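Local structure of SAM-dependent O-methyltransferase (Leptospira interrogans, 2HNK) at residues L55-G60 and A79-E84. The protein probably transfers a methyl group from S-adenosylmethionine to a hydroxyl oxygen of its substrate, and binds the product S-adenosylhomocysteine in a Rossmann-like fold. Numbering follows the deposited sequence.
Sequences LTKISG and ASALPE. With SO4 (sulfate ion), chain D.
Thr56 and Ala81 meet carbon to carbon where the last turns of helices 46-59 and 73-81 lie side by side. The methyl of Ala81 points at the other helix and sits against the side chain of Thr56, its CB 3.8 Å from Thr56 CB and 4.0 Å from Thr56 CG2. With CG2 anti to the backbone N (the OG1 torsion, chi1, is -61°), the threonine methyl reaches across to the chain leaving helix 73-81, where Leu82 CD2 lies 4.2 Å from Thr56 CG2. Thr56 and Leu82 both also touch Ile64, so the apolar patch continues onto strand 63-67 of the central sheet. The hydroxyl of Thr56 is bonded back to the carbonyl of Leu52 in its own helix.

Lys57 passes alongside the end of helix 73-81 with its aliphatic part. Its CG lies 4.2 Å from Ala81 CB, and CE is 3.8 Å from Ala81 O. The chain is extended beyond CG, carrying the ammonium past Ala81 to the sulfate, where Lys57 NZ donates a hydrogen bond of 2.8 Å to SO4 O2. The same ammonium forms a salt bridge with Asp215 of the second subunit, and Arg229, Leu232 and His234 of that subunit, the last from the purification tag and Leu232 probably so too, also bind the sulfate, probably a crystallisation ion.

Across the two segments the contact is thus held by van der Waals packing: the Lys57 and Ala81 CA atoms come to 6.2 Å, the alanine presenting just a methyl to Thr56, while the polar ends bond elsewhere, Thr56 within its helix and Lys57 at the dimer interface.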
ATOM      1  N   LEU C  55       5.593  -1.224  -1.880  1.00 23.82           N
ATOM      2  CA  LEU C  55       4.724  -0.924  -3.015  1.00 23.74           C
ATOM      3  C   LEU C  55       5.431  -1.098  -4.356  1.00 23.26           C
ATOM      4  O   LEU C  55       4.834  -1.577  -5.311  1.00 23.12           O
ATOM      5  CB  LEU C  55       4.176   0.496  -2.904  1.00 23.69           C
ATOM      6  CG  LEU C  55       2.718   0.786  -2.519  1.00 25.19           C
ATOM      7  CD1 LEU C  55       1.996  -0.323  -1.760  1.00 24.53           C
ATOM      8  CD2 LEU C  55       2.647   2.122  -1.756  1.00 24.22           C
ATOM      9  N   THR C  56       6.697  -0.705  -4.424  1.00 23.16           N
ATOM     10  CA  THR C  56       7.485  -0.877  -5.652  1.00 23.18           C
ATOM     11  C   THR C  56       7.607  -2.361  -6.004  1.00 22.96           C
ATOM     12  O   THR C  56       7.398  -2.750  -7.146  1.00 23.01           O
ATOM     13  CB  THR C  56       8.873  -0.222  -5.521  1.00 23.31           C
ATOM     14  OG1 THR C  56       8.699   1.181  -5.303  1.00 23.02           O
ATOM     15  CG2 THR C  56       9.721  -0.439  -6.778  1.00 22.60           C
ATOM     16  N   LYS C  57       7.912  -3.174  -4.998  1.00 22.72           N
ATOM     17  CA  LYS C  57       8.032  -4.621  -5.156  1.00 22.96           C
ATOM     18  C   LYS C  57       6.707  -5.306  -5.507  1.00 22.80           C
ATOM     19  O   LYS C  57       6.656  -6.125  -6.418  1.00 23.17           O
ATOM     20  CB  LYS C  57       8.638  -5.238  -3.890  1.00 22.85           C
ATOM     21  CG  LYS C  57       9.967  -4.645  -3.512  1.00 22.98           C
ATOM     22  CD  LYS C  57      10.664  -5.464  -2.448  1.00 24.27           C
ATOM     23  CE  LYS C  57      12.110  -5.025  -2.308  1.00 24.88           C
ATOM     24  NZ  LYS C  57      12.857  -5.895  -1.360  1.00 28.44           N
ATOM     25  N   ILE C  58       5.645  -4.957  -4.789  1.00 22.81           N
ATOM     26  CA  ILE C  58       4.314  -5.519  -5.011  1.00 22.80           C
ATOM     27  C   ILE C  58       3.847  -5.219  -6.437  1.00 22.54           C
ATOM     28  O   ILE C  58       3.339  -6.103  -7.125  1.00 22.56           O
ATOM     29  CB  ILE C  58       3.283  -4.968  -3.956  1.00 22.73           C
ATOM     30  CG1 ILE C  58       3.587  -5.512  -2.558  1.00 23.50           C
ATOM     31  CG2 ILE C  58       1.849  -5.281  -4.347  1.00 22.27           C
ATOM     32  CD1 ILE C  58       2.835  -4.776  -1.427  1.00 22.88           C
ATOM     33  N   SER C  59       4.043  -3.977  -6.874  1.00 22.22           N
ATOM     34  CA  SER C  59       3.604  -3.531  -8.193  1.00 22.02           C
ATOM     35  C   SER C  59       4.378  -4.140  -9.370  1.00 22.14           C
ATOM     36  O   SER C  59       3.901  -4.112 -10.508  1.00 22.49           O
ATOM     37  CB  SER C  59       3.673  -2.006  -8.275  1.00 21.61           C
ATOM     38  OG  SER C  59       5.012  -1.555  -8.301  1.00 21.19           O
ATOM     39  N   GLY C  60       5.567  -4.671  -9.105  1.00 22.34           N
ATOM     40  CA  GLY C  60       6.439  -5.204 -10.161  1.00 22.60           C
ATOM     41  C   GLY C  60       7.063  -4.132 -11.045  1.00 23.03           C
ATOM     42  O   GLY C  60       7.628  -4.445 -12.091  1.00 23.18           O
ATOM     43  N   ALA C  79      15.065   3.062  -5.536  1.00 24.37           N
ATOM     44  CA  ALA C  79      16.217   2.490  -6.236  1.00 24.96           C
ATOM     45  C   ALA C  79      16.638   1.141  -5.671  1.00 25.35           C
ATOM     46  O   ALA C  79      16.940   0.228  -6.441  1.00 25.29           O
ATOM     47  CB  ALA C  79      17.406   3.469  -6.274  1.00 24.36           C
ATOM     48  N   SER C  80      16.642   1.010  -4.343  1.00 25.99           N
ATOM     49  CA  SER C  80      16.958  -0.276  -3.720  1.00 26.87           C
ATOM     50  C   SER C  80      15.836  -1.310  -3.808  1.00 27.15           C
ATOM     51  O   SER C  80      16.107  -2.505  -3.736  1.00 27.10           O
ATOM     52  CB  SER C  80      17.442  -0.124  -2.274  1.00 27.06           C
ATOM     53  OG  SER C  80      16.800   0.939  -1.617  1.00 28.80           O
ATOM     54  N   ALA C  81      14.591  -0.858  -3.965  1.00 27.51           N
ATOM     55  CA  ALA C  81      13.451  -1.775  -4.107  1.00 27.56           C
ATOM     56  C   ALA C  81      13.337  -2.357  -5.511  1.00 27.77           C
ATOM     57  O   ALA C  81      12.884  -3.488  -5.665  1.00 27.71           O
ATOM     58  CB  ALA C  81      12.148  -1.096  -3.720  1.00 27.40           C
ATOM     59  N   LEU C  82      13.718  -1.572  -6.524  1.00 28.00           N
ATOM     60  CA  LEU C  82      13.692  -2.015  -7.920  1.00 28.35           C
ATOM     61  C   LEU C  82      14.496  -3.294  -8.133  1.00 28.92           C
ATOM     62  O   LEU C  82      15.471  -3.537  -7.421  1.00 28.79           O
ATOM     63  CB  LEU C  82      14.217  -0.915  -8.854  1.00 28.20           C
ATOM     64  CG  LEU C  82      13.287   0.268  -9.163  1.00 27.88           C
ATOM     65  CD1 LEU C  82      14.091   1.448  -9.677  1.00 27.10           C
ATOM     66  CD2 LEU C  82      12.190  -0.101 -10.146  1.00 26.21           C
ATOM     67  N   PRO C  83      14.090  -4.124  -9.117  1.00 29.85           N
ATOM     68  CA  PRO C  83      14.911  -5.303  -9.443  1.00 30.65           C
ATOM     69  C   PRO C  83      16.202  -4.839 -10.119  1.00 31.34           C
ATOM     70  O   PRO C  83      16.302  -3.666 -10.482  1.00 31.46           O
ATOM     71  CB  PRO C  83      14.025  -6.085 -10.420  1.00 30.57           C
ATOM     72  CG  PRO C  83      13.142  -5.057 -11.037  1.00 30.05           C
ATOM     73  CD  PRO C  83      12.891  -4.030  -9.975  1.00 29.65           C
ATOM     74  N   GLU C  84      17.179  -5.727 -10.300  1.00 32.08           N
ATOM     75  CA  GLU C  84      18.479  -5.283 -10.819  1.00 33.18           C
ATOM     76  C   GLU C  84      18.398  -4.671 -12.221  1.00 32.22           C
ATOM     77  O   GLU C  84      19.284  -3.915 -12.625  1.00 32.25           O
ATOM     78  CB  GLU C  84      19.556  -6.378 -10.721  1.00 33.18           C
ATOM     79  CG  GLU C  84      19.371  -7.605 -11.613  1.00 35.39           C
ATOM     80  CD  GLU C  84      20.601  -8.526 -11.605  1.00 36.40           C
ATOM     81  OE1 GLU C  84      21.628  -8.168 -10.965  1.00 40.22           O
ATOM     82  OE2 GLU C  84      20.543  -9.608 -12.246  1.00 40.61           O
TER
HETATM   83  S   SO4 D1001      13.115  -9.344  -3.809  1.00 35.52           S
HETATM   84  O1  SO4 D1001      11.845 -10.052  -3.816  1.00 37.09           O
HETATM   85  O2  SO4 D1001      13.115  -8.301  -2.791  1.00 36.93           O
HETATM   86  O3  SO4 D1001      14.194 -10.260  -3.505  1.00 37.94           O
HETATM   87  O4  SO4 D1001      13.310  -8.755  -5.124  1.00 37.98           O